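Side-chain contacts in proton-dependent oligopeptide transporter family protein (Xanthomonas campestris, PDB 6EI3), which probably moves small peptides across the membrane together with protons, as a POT-family member of the major facilitator superfamily, and was crystallised in an auto-inhibited state: residues G74-I79 and L188-Y193; W81-Y86 and I181-F186. All coordinates share one frame; numbering follows the deposited sequence.

Contact 1 (G74-I79 and L188-Y193). With 78M ((2S)-2,3-dihydroxypropyl(7Z)-pentadec-7-enoate), chain B.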
ATOM      1  N   GLY A  74       6.817 -21.685   9.115  1.00 28.03           N
ATOM      2  CA  GLY A  74       5.411 -21.911   8.814  1.00 27.84           C
ATOM      3  C   GLY A  74       4.623 -20.666   9.203  1.00 29.56           C
ATOM      4  O   GLY A  74       5.122 -19.808   9.929  1.00 28.64           O
ATOM      5  N   LYS A  75       3.411 -20.550   8.725  1.00 25.99           N
ATOM      6  CA  LYS A  75       2.572 -19.364   8.911  1.00 24.70           C
ATOM      7  C   LYS A  75       2.061 -19.154  10.329  1.00 26.81           C
ATOM      8  O   LYS A  75       2.065 -18.015  10.789  1.00 24.63           O
ATOM      9  CB  LYS A  75       1.410 -19.393   7.912  1.00 26.17           C
ATOM     10  CG  LYS A  75       1.877 -19.201   6.470  1.00 34.00           C
ATOM     11  CD  LYS A  75       0.737 -19.377   5.490  1.00 38.62           C
ATOM     12  CE  LYS A  75       1.269 -19.924   4.199  1.00 48.37           C
ATOM     13  NZ  LYS A  75       0.778 -21.296   3.943  1.00 47.51           N
ATOM     14  N   TYR A  76       1.628 -20.222  11.028  1.00 24.32           N
ATOM     15  CA  TYR A  76       1.139 -20.062  12.406  1.00 25.30           C
ATOM     16  C   TYR A  76       2.150 -19.364  13.327  1.00 28.95           C
ATOM     17  O   TYR A  76       1.793 -18.386  13.990  1.00 27.27           O
ATOM     18  CB  TYR A  76       0.700 -21.401  13.053  1.00 26.64           C
ATOM     19  CG  TYR A  76       0.328 -21.198  14.505  1.00 28.39           C
ATOM     20  CD1 TYR A  76      -0.877 -20.591  14.857  1.00 30.79           C
ATOM     21  CD2 TYR A  76       1.223 -21.508  15.524  1.00 29.61           C
ATOM     22  CE1 TYR A  76      -1.193 -20.326  16.191  1.00 31.55           C
ATOM     23  CE2 TYR A  76       0.914 -21.261  16.861  1.00 30.56           C
ATOM     24  CZ  TYR A  76      -0.301 -20.677  17.189  1.00 36.71           C
ATOM     25  OH  TYR A  76      -0.605 -20.412  18.495  1.00 33.88           O
ATOM     26  N   THR A  77       3.377 -19.916  13.417  1.00 25.64           N
ATOM     27  CA  THR A  77       4.438 -19.388  14.296  1.00 26.15           C
ATOM     28  C   THR A  77       4.823 -17.952  13.928  1.00 28.40           C
ATOM     29  O   THR A  77       5.000 -17.124  14.811  1.00 26.98           O
ATOM     30  CB  THR A  77       5.644 -20.342  14.274  1.00 32.18           C
ATOM     31  OG1 THR A  77       5.209 -21.594  14.799  1.00 29.92           O
ATOM     32  CG2 THR A  77       6.841 -19.830  15.088  1.00 31.63           C
ATOM     33  N   THR A  78       4.959 -17.680  12.637  1.00 26.33           N
ATOM     34  CA  THR A  78       5.349 -16.370  12.125  1.00 26.07           C
ATOM     35  C   THR A  78       4.266 -15.341  12.465  1.00 27.83           C
ATOM     36  O   THR A  78       4.597 -14.266  12.976  1.00 26.85           O
ATOM     37  CB  THR A  78       5.685 -16.477  10.634  1.00 29.28           C
ATOM     38  OG1 THR A  78       6.590 -17.568  10.463  1.00 28.42           O
ATOM     39  CG2 THR A  78       6.330 -15.201  10.083  1.00 26.39           C
ATOM     40  N   ILE A  79       2.977 -15.709  12.277  1.00 23.97           N
ATOM     41  CA  ILE A  79       1.857 -14.827  12.620  1.00 22.64           C
ATOM     42  C   ILE A  79       1.899 -14.486  14.102  1.00 27.57           C
ATOM     43  O   ILE A  79       1.792 -13.311  14.451  1.00 28.02           O
ATOM     44  CB  ILE A  79       0.444 -15.361  12.181  1.00 24.56           C
ATOM     45  CG1 ILE A  79       0.316 -15.355  10.639  1.00 23.91           C
ATOM     46  CG2 ILE A  79      -0.677 -14.463  12.819  1.00 23.69           C
ATOM     47  CD1 ILE A  79      -0.818 -16.283  10.058  1.00 26.61           C
ATOM     48  N   LEU A 188      -6.083 -18.811  20.537  1.00 32.03           N
ATOM     49  CA  LEU A 188      -7.137 -19.707  21.035  1.00 32.19           C
ATOM     50  C   LEU A 188      -7.543 -20.813  20.035  1.00 33.76           C
ATOM     51  O   LEU A 188      -8.019 -21.851  20.452  1.00 33.14           O
ATOM     52  CB  LEU A 188      -8.367 -18.903  21.517  1.00 32.60           C
ATOM     53  CG  LEU A 188      -8.240 -18.287  22.927  1.00 38.66           C
ATOM     54  CD1 LEU A 188      -9.191 -17.131  23.112  1.00 39.87           C
ATOM     55  CD2 LEU A 188      -8.499 -19.325  24.016  1.00 41.89           C
ATOM     56  N   GLY A 189      -7.326 -20.604  18.741  1.00 30.64           N
ATOM     57  CA  GLY A 189      -7.622 -21.650  17.771  1.00 31.15           C
ATOM     58  C   GLY A 189      -6.426 -22.515  17.395  1.00 34.22           C
ATOM     59  O   GLY A 189      -6.563 -23.340  16.493  1.00 34.36           O
ATOM     60  N   ARG A 190      -5.241 -22.327  18.064  1.00 30.82           N
ATOM     61  CA  ARG A 190      -3.949 -22.997  17.750  1.00 31.50           C
ATOM     62  C   ARG A 190      -4.017 -24.528  17.583  1.00 36.40           C
ATOM     63  O   ARG A 190      -3.432 -25.048  16.634  1.00 35.42           O
ATOM     64  CB  ARG A 190      -2.825 -22.622  18.751  1.00 31.43           C
ATOM     65  CG  ARG A 190      -2.842 -23.318  20.122  1.00 33.18           C
ATOM     66  CD  ARG A 190      -2.124 -22.538  21.222  1.00 36.48           C
ATOM     67  NE  ARG A 190      -2.371 -23.115  22.561  1.00 36.17           N
ATOM     68  CZ  ARG A 190      -3.440 -22.869  23.317  1.00 45.98           C
ATOM     69  NH1 ARG A 190      -4.383 -22.034  22.897  1.00 33.92           N
ATOM     70  NH2 ARG A 190      -3.564 -23.444  24.508  1.00 42.78           N
ATOM     71  N   LYS A 191      -4.705 -25.238  18.499  1.00 34.88           N
ATOM     72  CA  LYS A 191      -4.805 -26.696  18.487  1.00 36.29           C
ATOM     73  C   LYS A 191      -5.673 -27.246  17.352  1.00 40.02           C
ATOM     74  O   LYS A 191      -5.615 -28.438  17.079  1.00 41.14           O
ATOM     75  CB  LYS A 191      -5.287 -27.231  19.850  1.00 39.65           C
ATOM     76  CG  LYS A 191      -4.387 -26.853  21.023  1.00 50.39           C
ATOM     77  CD  LYS A 191      -4.890 -27.436  22.342  1.00 61.45           C
ATOM     78  CE  LYS A 191      -4.279 -26.771  23.554  1.00 71.63           C
ATOM     79  NZ  LYS A 191      -2.811 -26.995  23.645  1.00 81.86           N
ATOM     80  N   ARG A 192      -6.440 -26.378  16.683  1.00 35.53           N
ATOM     81  CA  ARG A 192      -7.370 -26.735  15.608  1.00 35.86           C
ATOM     82  C   ARG A 192      -6.813 -26.449  14.203  1.00 37.27           C
ATOM     83  O   ARG A 192      -7.344 -26.986  13.232  1.00 38.33           O
ATOM     84  CB  ARG A 192      -8.680 -25.931  15.779  1.00 38.04           C
ATOM     85  CG  ARG A 192      -9.449 -26.182  17.077  1.00 52.27           C
ATOM     86  CD  ARG A 192     -10.738 -25.377  17.061  1.00 67.66           C
ATOM     87  NE  ARG A 192     -11.346 -25.249  18.387  1.00 79.68           N
ATOM     88  CZ  ARG A 192     -12.655 -25.218  18.615  1.00 95.09           C
ATOM     89  NH1 ARG A 192     -13.515 -25.321  17.608  1.00 79.99           N
ATOM     90  NH2 ARG A 192     -13.117 -25.093  19.852  1.00 86.40           N
ATOM     91  N   TYR A 193      -5.781 -25.593  14.080  1.00 30.09           N
ATOM     92  CA  TYR A 193      -5.271 -25.247  12.747  1.00 28.58           C
ATOM     93  C   TYR A 193      -4.579 -26.357  11.977  1.00 34.54           C
ATOM     94  O   TYR A 193      -3.912 -27.217  12.558  1.00 33.07           O
ATOM     95  CB  TYR A 193      -4.328 -24.049  12.791  1.00 27.98           C
ATOM     96  CG  TYR A 193      -4.919 -22.791  13.384  1.00 28.10           C
ATOM     97  CD1 TYR A 193      -6.194 -22.358  13.029  1.00 29.81           C
ATOM     98  CD2 TYR A 193      -4.195 -22.021  14.292  1.00 28.00           C
ATOM     99  CE1 TYR A 193      -6.744 -21.200  13.586  1.00 27.69           C
ATOM    100  CE2 TYR A 193      -4.713 -20.843  14.816  1.00 28.04           C
ATOM    101  CZ  TYR A 193      -5.996 -20.447  14.475  1.00 31.12           C
ATOM    102  OH  TYR A 193      -6.512 -19.310  15.032  1.00 28.60           O
TER
HETATM  103  O21 78M B 601       4.161 -21.578  17.317  1.00 82.45           O
HETATM  104  C20 78M B 601       5.344 -21.588  18.102  1.00 84.56           C
HETATM  105  C18 78M B 601       5.457 -20.327  18.928  1.00 84.27           C
HETATM  106  O19 78M B 601       6.800 -20.183  19.405  1.00 84.47           O
HETATM  107  C17 78M B 601       4.494 -20.316  20.091  1.00 85.40           C
HETATM  108  O2  78M B 601       4.583 -18.988  20.659  1.00 85.15           O
HETATM  109  C1  78M B 601       3.684 -18.652  21.592  1.00 85.89           C
HETATM  110  O1  78M B 601       2.755 -19.348  21.913  1.00 88.17           O
HETATM  111  C2  78M B 601       4.006 -17.309  22.191  1.00 83.44           C
HETATM  112  C3  78M B 601       2.950 -16.746  23.141  1.00 81.11           C
HETATM  113  C4  78M B 601       1.679 -16.278  22.440  1.00 76.80           C
HETATM  114  C5  78M B 601       0.711 -15.537  23.345  1.00 75.30           C
HETATM  115  C6  78M B 601      -0.689 -15.383  22.758  1.00 72.80           C
HETATM  116  C7  78M B 601      -1.524 -14.341  23.444  1.00 72.15           C
HETATM  117  C8  78M B 601      -2.277 -14.466  24.532  1.00 73.78           C
HETATM  118  C9  78M B 601      -2.489 -15.683  25.394  1.00 75.89           C
HETATM  119  C10 78M B 601      -3.491 -15.443  26.531  1.00 76.85           C
HETATM  120  C11 78M B 601      -4.953 -15.521  26.107  1.00 76.73           C
HETATM  121  C12 78M B 601      -5.925 -14.823  27.049  1.00 78.17           C
HETATM  122  C13 78M B 601      -7.396 -15.074  26.722  1.00 79.16           C
HETATM  123  C15 78M B 601      -8.620 -12.819  26.648  1.00 76.49           C
HETATM  124  C14 78M B 601      -8.382 -14.126  27.401  1.00 79.25           C
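The phenol oxygen of Y76 meets carbon on R190, not its charged end. Y76 OH lies 3.1 Å from R190 CB, and CD of the same arginine is its next neighbour. Y76 gets there because CG is anti to the backbone N (chi1 175°), which sends the ring out from the helix toward 188-193. R190 starts with CG wedged between its own backbone N and carbonyl carbon (chi1 78°). From there the chain runs extended and leads away from Y76. Its guanidinium bonds instead through NH1 to the carbonyl of W187 and makes a cation-pi contact with the W187 ring.

Y193 is the second partner of Y76. The two rings meet rim to rim, with neither over the face of the other. Y76 CD1 and Y193 CD2 are 3.7 Å apart, and the planes stand at 46°. The Y193 hydroxyl is held by a hydrogen bond to F186 O, while the carbonyl O of G189 sits 3.3 Å above the plane of the Y193 ring, over its centre.

The lipid 78M approaches another part of Y76. Its O21 lies at the ring edge, 3.3 Å from CE2 of Y76. The same O21 is hydrogen-bonded to T77 OG1 at 2.7 Å, so the oxygen bonded to T77 also rests against the rim of Y76. At the next residue, T78 OG1 donates to G74 O (2.7 Å), four residues back, backing up a weak backbone bond to that carbonyl.

G74-I79 carries the GxxxTI part of the PTR2 family signature, which corresponds to the MFS motif at the junction of, probably, transmembrane helices 2 and 3. Here this kinked part of helix 62-95 packs against the chain leaving helix 168-188, probably at the cytoplasmic end.

Contact 2 (W81-Y86 and I181-F186). With 78M ((2S)-2,3-dihydroxypropyl(7Z)-pentadec-7-enoate), chain B.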
ATOM      1  N   TRP A  81       4.431 -14.549  16.351  1.00 35.84           N
ATOM      2  CA  TRP A  81       5.563 -13.723  16.755  1.00 37.11           C
ATOM      3  C   TRP A  81       5.487 -12.307  16.217  1.00 35.43           C
ATOM      4  O   TRP A  81       5.787 -11.383  16.960  1.00 34.44           O
ATOM      5  CB  TRP A  81       6.898 -14.405  16.436  1.00 38.74           C
ATOM      6  CG  TRP A  81       7.216 -15.464  17.452  1.00 43.12           C
ATOM      7  CD1 TRP A  81       7.141 -16.814  17.277  1.00 46.88           C
ATOM      8  CD2 TRP A  81       7.490 -15.256  18.850  1.00 44.79           C
ATOM      9  NE1 TRP A  81       7.436 -17.462  18.456  1.00 48.18           N
ATOM     10  CE2 TRP A  81       7.654 -16.529  19.438  1.00 50.51           C
ATOM     11  CE3 TRP A  81       7.641 -14.110  19.659  1.00 46.97           C
ATOM     12  CZ2 TRP A  81       7.979 -16.692  20.794  1.00 51.60           C
ATOM     13  CZ3 TRP A  81       7.955 -14.273  21.002  1.00 50.09           C
ATOM     14  CH2 TRP A  81       8.127 -15.551  21.557  1.00 51.86           C
ATOM     15  N   PHE A  82       5.056 -12.121  14.961  1.00 29.77           N
ATOM     16  CA  PHE A  82       4.874 -10.776  14.422  1.00 27.80           C
ATOM     17  C   PHE A  82       3.719 -10.075  15.151  1.00 29.59           C
ATOM     18  O   PHE A  82       3.824  -8.885  15.415  1.00 28.28           O
ATOM     19  CB  PHE A  82       4.626 -10.802  12.912  1.00 28.23           C
ATOM     20  CG  PHE A  82       5.890 -10.765  12.088  1.00 30.08           C
ATOM     21  CD1 PHE A  82       6.568  -9.570  11.877  1.00 32.69           C
ATOM     22  CD2 PHE A  82       6.405 -11.923  11.529  1.00 33.04           C
ATOM     23  CE1 PHE A  82       7.728  -9.530  11.097  1.00 34.51           C
ATOM     24  CE2 PHE A  82       7.569 -11.882  10.748  1.00 36.91           C
ATOM     25  CZ  PHE A  82       8.225 -10.686  10.538  1.00 34.48           C
ATOM     26  N   SER A  83       2.640 -10.818  15.506  1.00 24.87           N
ATOM     27  CA  SER A  83       1.494 -10.237  16.224  1.00 23.91           C
ATOM     28  C   SER A  83       1.871  -9.775  17.634  1.00 28.81           C
ATOM     29  O   SER A  83       1.349  -8.767  18.094  1.00 28.97           O
ATOM     30  CB  SER A  83       0.317 -11.206  16.270  1.00 24.64           C
ATOM     31  OG  SER A  83      -0.170 -11.437  14.958  1.00 28.41           O
ATOM     32  N   LEU A  84       2.776 -10.488  18.308  1.00 27.31           N
ATOM     33  CA  LEU A  84       3.237 -10.109  19.648  1.00 28.44           C
ATOM     34  C   LEU A  84       4.121  -8.847  19.572  1.00 32.75           C
ATOM     35  O   LEU A  84       4.042  -7.991  20.448  1.00 32.80           O
ATOM     36  CB  LEU A  84       4.005 -11.262  20.318  1.00 29.04           C
ATOM     37  CG  LEU A  84       3.190 -12.458  20.806  1.00 33.50           C
ATOM     38  CD1 LEU A  84       4.109 -13.648  21.085  1.00 34.92           C
ATOM     39  CD2 LEU A  84       2.375 -12.118  22.046  1.00 36.11           C
ATOM     40  N   ILE A  85       4.956  -8.739  18.521  1.00 29.08           N
ATOM     41  CA  ILE A  85       5.794  -7.553  18.285  1.00 27.45           C
ATOM     42  C   ILE A  85       4.843  -6.364  18.046  1.00 30.40           C
ATOM     43  O   ILE A  85       5.027  -5.286  18.606  1.00 28.87           O
ATOM     44  CB  ILE A  85       6.795  -7.794  17.110  1.00 29.24           C
ATOM     45  CG1 ILE A  85       7.924  -8.785  17.559  1.00 29.58           C
ATOM     46  CG2 ILE A  85       7.412  -6.471  16.628  1.00 28.74           C
ATOM     47  CD1 ILE A  85       8.803  -9.389  16.449  1.00 28.45           C
ATOM     48  N   TYR A  86       3.795  -6.612  17.246  1.00 26.63           N
ATOM     49  CA  TYR A  86       2.739  -5.694  16.860  1.00 25.26           C
ATOM     50  C   TYR A  86       2.089  -5.133  18.142  1.00 32.27           C
ATOM     51  O   TYR A  86       1.958  -3.911  18.275  1.00 30.65           O
ATOM     52  CB  TYR A  86       1.763  -6.492  15.989  1.00 25.30           C
ATOM     53  CG  TYR A  86       0.817  -5.766  15.058  1.00 25.85           C
ATOM     54  CD1 TYR A  86       0.452  -4.438  15.291  1.00 27.44           C
ATOM     55  CD2 TYR A  86       0.185  -6.441  14.021  1.00 26.22           C
ATOM     56  CE1 TYR A  86      -0.511  -3.806  14.504  1.00 26.31           C
ATOM     57  CE2 TYR A  86      -0.803  -5.834  13.255  1.00 27.24           C
ATOM     58  CZ  TYR A  86      -1.132  -4.507  13.484  1.00 30.35           C
ATOM     59  OH  TYR A  86      -2.084  -3.924  12.689  1.00 25.84           O
ATOM     60  N   ILE A 181      -6.480  -8.537  21.784  1.00 26.94           N
ATOM     61  CA  ILE A 181      -7.605  -9.463  21.598  1.00 27.04           C
ATOM     62  C   ILE A 181      -7.448 -10.235  20.296  1.00 28.81           C
ATOM     63  O   ILE A 181      -7.747 -11.425  20.287  1.00 28.78           O
ATOM     64  CB  ILE A 181      -8.980  -8.737  21.671  1.00 29.79           C
ATOM     65  CG1 ILE A 181      -9.266  -8.225  23.118  1.00 30.58           C
ATOM     66  CG2 ILE A 181     -10.115  -9.663  21.155  1.00 29.25           C
ATOM     67  CD1 ILE A 181     -10.436  -7.205  23.223  1.00 38.31           C
ATOM     68  N   ALA A 182      -7.001  -9.560  19.197  1.00 23.45           N
ATOM     69  CA  ALA A 182      -6.775 -10.213  17.902  1.00 23.33           C
ATOM     70  C   ALA A 182      -5.761 -11.348  18.050  1.00 27.80           C
ATOM     71  O   ALA A 182      -5.989 -12.444  17.530  1.00 27.82           O
ATOM     72  CB  ALA A 182      -6.252  -9.201  16.877  1.00 22.89           C
ATOM     73  N   THR A 183      -4.645 -11.076  18.771  1.00 24.58           N
ATOM     74  CA  THR A 183      -3.553 -12.042  19.004  1.00 24.53           C
ATOM     75  C   THR A 183      -4.047 -13.191  19.883  1.00 28.43           C
ATOM     76  O   THR A 183      -3.771 -14.354  19.568  1.00 27.80           O
ATOM     77  CB  THR A 183      -2.314 -11.325  19.596  1.00 31.42           C
ATOM     78  OG1 THR A 183      -1.965 -10.225  18.759  1.00 31.53           O
ATOM     79  CG2 THR A 183      -1.105 -12.255  19.743  1.00 26.59           C
ATOM     80  N   ALA A 184      -4.799 -12.863  20.970  1.00 24.81           N
ATOM     81  CA  ALA A 184      -5.351 -13.865  21.879  1.00 25.95           C
ATOM     82  C   ALA A 184      -6.315 -14.800  21.148  1.00 29.03           C
ATOM     83  O   ALA A 184      -6.260 -16.009  21.368  1.00 28.75           O
ATOM     84  CB  ALA A 184      -6.063 -13.192  23.064  1.00 26.91           C
ATOM     85  N   VAL A 185      -7.212 -14.240  20.308  1.00 26.00           N
ATOM     86  CA  VAL A 185      -8.194 -15.017  19.548  1.00 27.28           C
ATOM     87  C   VAL A 185      -7.482 -15.962  18.553  1.00 29.55           C
ATOM     88  O   VAL A 185      -7.816 -17.147  18.494  1.00 29.09           O
ATOM     89  CB  VAL A 185      -9.289 -14.121  18.897  1.00 32.63           C
ATOM     90  CG1 VAL A 185     -10.064 -14.880  17.822  1.00 33.29           C
ATOM     91  CG2 VAL A 185     -10.257 -13.580  19.962  1.00 33.27           C
ATOM     92  N   PHE A 186      -6.451 -15.455  17.841  1.00 25.98           N
ATOM     93  CA  PHE A 186      -5.679 -16.284  16.911  1.00 25.61           C
ATOM     94  C   PHE A 186      -5.083 -17.484  17.678  1.00 31.01           C
ATOM     95  O   PHE A 186      -5.302 -18.620  17.285  1.00 29.77           O
ATOM     96  CB  PHE A 186      -4.589 -15.457  16.175  1.00 25.25           C
ATOM     97  CG  PHE A 186      -3.869 -16.228  15.079  1.00 25.89           C
ATOM     98  CD1 PHE A 186      -4.461 -16.414  13.827  1.00 26.77           C
ATOM     99  CD2 PHE A 186      -2.597 -16.750  15.293  1.00 25.14           C
ATOM    100  CE1 PHE A 186      -3.801 -17.141  12.820  1.00 26.55           C
ATOM    101  CE2 PHE A 186      -1.922 -17.432  14.274  1.00 26.41           C
ATOM    102  CZ  PHE A 186      -2.532 -17.631  13.047  1.00 24.31           C
TER
HETATM  103  O21 78M B 601       4.161 -21.578  17.317  1.00 82.45           O
HETATM  104  C20 78M B 601       5.344 -21.588  18.102  1.00 84.56           C
HETATM  105  C18 78M B 601       5.457 -20.327  18.928  1.00 84.27           C
HETATM  106  O19 78M B 601       6.800 -20.183  19.405  1.00 84.47           O
HETATM  107  C17 78M B 601       4.494 -20.316  20.091  1.00 85.40           C
HETATM  108  O2  78M B 601       4.583 -18.988  20.659  1.00 85.15           O
HETATM  109  C1  78M B 601       3.684 -18.652  21.592  1.00 85.89           C
HETATM  110  O1  78M B 601       2.755 -19.348  21.913  1.00 88.17           O
HETATM  111  C2  78M B 601       4.006 -17.309  22.191  1.00 83.44           C
HETATM  112  C3  78M B 601       2.950 -16.746  23.141  1.00 81.11           C
HETATM  113  C4  78M B 601       1.679 -16.278  22.440  1.00 76.80           C
HETATM  114  C5  78M B 601       0.711 -15.537  23.345  1.00 75.30           C
HETATM  115  C6  78M B 601      -0.689 -15.383  22.758  1.00 72.80           C
HETATM  116  C7  78M B 601      -1.524 -14.341  23.444  1.00 72.15           C
HETATM  117  C8  78M B 601      -2.277 -14.466  24.532  1.00 73.78           C
HETATM  118  C9  78M B 601      -2.489 -15.683  25.394  1.00 75.89           C
HETATM  119  C10 78M B 601      -3.491 -15.443  26.531  1.00 76.85           C
HETATM  120  C11 78M B 601      -4.953 -15.521  26.107  1.00 76.73           C
HETATM  121  C12 78M B 601      -5.925 -14.823  27.049  1.00 78.17           C
HETATM  122  C13 78M B 601      -7.396 -15.074  26.722  1.00 79.16           C
HETATM  123  C15 78M B 601      -8.620 -12.819  26.648  1.00 76.49           C
HETATM  124  C14 78M B 601      -8.382 -14.126  27.401  1.00 79.25           C
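S83 and T183 face each other across the helix pair, and their hydroxyls do not bond to one another. Carbon meets oxygen instead: S83 CB is 3.5 Å from T183 OG1. Each hydroxyl turns back to its own helix, S83 OG to I79 O and T183 OG1 to M179 O. Both buried polar groups are thus satisfied within one turn, and the helices can come close. The CA atoms of S83 and T183 are 6.0 Å apart.

The T183 methyl does the other work. CG2 is anti to the backbone N and reaches S83 CB, with the end of L84 beyond it. L84 and T183 cross at about a right angle, touching through L84 CD2 and T183 CG2 at 4.2 Å.

The second branch of L84 turns to the indole. CD1 of L84 sits 3.8 Å above one face of the W81 ring, offset toward the rim. Atom C2 of the lipid 78M lies over the same face, and L84 CD1 touches it. W81 NE1 donates to lipid O19 at 3.0 Å, with an N-H...O angle of 151°. The lipid chain then runs past L84 to A184, whose CB is 4.0 Å from C11.

This is close small-residue packing of two transmembrane helices, probably the third and sixth of the N-terminal MFS bundle, with a lipid along their outer groove.

Helix 62-95 supplies the first segment of both contacts: 74-79 comes first, and 81-86 begins two residues after it ends. The chain then passes through helices 100-117, 121-127 and 137-165 before entering helix 168-188. There 181-186 returns to 81-86 and closes contact 2. The chain runs on past the helix end, and 188-193 closes contact 1, the wider loop, with contact 2 inside it. Their centres are about 11 Å apart. F186 joins them: its CE2 packs 3.4 Å from Y76 CD1 and also reaches I79. Together they tie helix 62-95 to helix 168-188 and its exit, and one 78M molecule touches both.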